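Side-chain contact in mitogen-activated protein kinase, putative (Map kinase-like protein) (Leishmania major, PDB 3PG1), which probably binds ATP and transfers its phosphate to serine or threonine residues of target proteins, as a MAP kinase-like enzyme: residues 245-248 with 252-255. Numbering follows the deposited sequence. Where two conformers were deposited one is given.
Sequences KIVE and TPKI
Val-247 and Thr-252 bring the backbones of the two segments closest, their CA atoms 5.5 Å apart. Residues 245-248 belong to the last turns of helix 239-250; just past its end the chain runs in extended form through Thr-252 and Pro-253 to Lys-254, the N-cap residue of helix 255-260. Past the helix the chain heads off to one side, and of 252-255 only Thr-252 and Pro-253 stay close enough to meet Val-247. This is the C-terminal lobe of the kinase fold, where helix αG of MAP kinases leads into their insert.

Val-247 carries the contact from the helix side, its CB directed at the loop and its two methyls shared between two neighbours. With CG1 set anti to the backbone N (chi1 163°), that methyl lies beside Thr-252, 3.7 Å from OG1. The other branch, CG2, meets Pro-253 at the ring carbon next to the nitrogen, 3.8 Å from CD, and the two side chains lie roughly at right angles. Although CB of Thr-252 points away from the helix, OG1 sits beside the residue's own N and borders the valine methyl while it is hydrogen-bonded to the backbone N of Val-277 and to OG of Ser-275. Phe-303 touches both Pro-253 and Ile-246.

Between the segments the contact is purely van der Waals, covering a modest 110 Å² near the surface. Val-277 and Ser-275 meet the polar needs of the threonine hydroxyl, and the valine contributes only apolar contact here.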
loop_
_atom_site.group_PDB
_atom_site.type_symbol
_atom_site.label_atom_id
_atom_site.label_comp_id
_atom_site.label_asym_id
_atom_site.label_seq_id
_atom_site.Cartn_x
_atom_site.Cartn_y
_atom_site.Cartn_z
ATOM N N LYS A 245 15.302 2.825 18.433
ATOM C CA LYS A 245 14.840 4.123 17.936
ATOM C C LYS A 245 13.375 4.364 18.268
ATOM O O LYS A 245 12.991 5.485 18.592
ATOM C CB LYS A 245 15.079 4.224 16.421
ATOM C CG LYS A 245 16.569 4.574 16.169
ATOM C CD LYS A 245 16.966 4.378 14.726
ATOM C CE LYS A 245 18.465 4.499 14.560
ATOM N NZ LYS A 245 19.165 3.263 15.018
ATOM N N ILE A 246 12.560 3.301 18.212
ATOM C CA ILE A 246 11.137 3.413 18.502
ATOM C C ILE A 246 10.934 3.692 20.001
ATOM O O ILE A 246 10.194 4.618 20.368
ATOM C CB ILE A 246 10.394 2.109 18.054
ATOM C CG1 ILE A 246 10.339 1.990 16.507
ATOM C CG2 ILE A 246 8.976 2.051 18.699
ATOM C CD1 ILE A 246 9.732 0.561 15.945
ATOM N N VAL A 247 11.544 2.849 20.849
ATOM C CA VAL A 247 11.445 2.923 22.313
ATOM C C VAL A 247 11.982 4.261 22.874
ATOM O O VAL A 247 11.375 4.812 23.779
ATOM C CB VAL A 247 12.055 1.655 22.973
ATOM C CG1 VAL A 247 12.342 1.861 24.454
ATOM C CG2 VAL A 247 11.135 0.454 22.764
ATOM N N GLU A 248 13.034 4.811 22.273
ATOM C CA GLU A 248 13.591 6.120 22.613
ATOM C C GLU A 248 12.511 7.194 22.515
ATOM O O GLU A 248 12.521 8.127 23.297
ATOM C CB GLU A 248 14.712 6.515 21.657
ATOM C CG GLU A 248 16.073 5.969 22.007
ATOM C CD GLU A 248 17.197 6.428 21.090
ATOM O OE1 GLU A 248 16.920 7.145 20.099
ATOM O OE2 GLU A 248 18.355 6.017 21.334
ATOM N N THR A 252 9.698 2.689 27.075
ATOM C CA THR A 252 9.844 1.250 27.273
ATOM C C THR A 252 8.470 0.574 27.444
ATOM O O THR A 252 7.754 0.907 28.380
ATOM C CB THR A 252 10.792 1.008 28.460
ATOM O OG1 THR A 252 12.058 1.611 28.176
ATOM C CG2 THR A 252 10.970 -0.472 28.780
ATOM N N PRO A 253 8.083 -0.375 26.572
ATOM C CA PRO A 253 6.803 -1.069 26.778
ATOM C C PRO A 253 6.915 -2.101 27.899
ATOM O O PRO A 253 8.026 -2.524 28.211
ATOM C CB PRO A 253 6.581 -1.774 25.428
ATOM C CG PRO A 253 7.967 -2.071 24.956
ATOM C CD PRO A 253 8.786 -0.883 25.374
ATOM N N LYS A 254 5.781 -2.515 28.505
ATOM C CA LYS A 254 5.809 -3.550 29.550
ATOM C C LYS A 254 6.265 -4.850 28.891
ATOM O O LYS A 254 5.837 -5.138 27.761
ATOM C CB LYS A 254 4.410 -3.753 30.145
ATOM C CG LYS A 254 4.128 -2.966 31.420
ATOM C CD LYS A 254 3.376 -3.816 32.468
ATOM C CE LYS A 254 1.985 -4.274 32.062
ATOM N NZ LYS A 254 1.325 -5.070 33.133
ATOM N N ILE A 255 7.133 -5.638 29.572
ATOM C CA ILE A 255 7.627 -6.913 29.017
ATOM C C ILE A 255 6.463 -7.858 28.674
ATOM O O ILE A 255 6.521 -8.560 27.661
ATOM C CB ILE A 255 8.740 -7.611 29.878
ATOM C CG1 ILE A 255 9.232 -8.965 29.271
ATOM C CG2 ILE A 255 8.291 -7.825 31.324
ATOM C CD1 ILE A 255 9.795 -8.943 27.719
#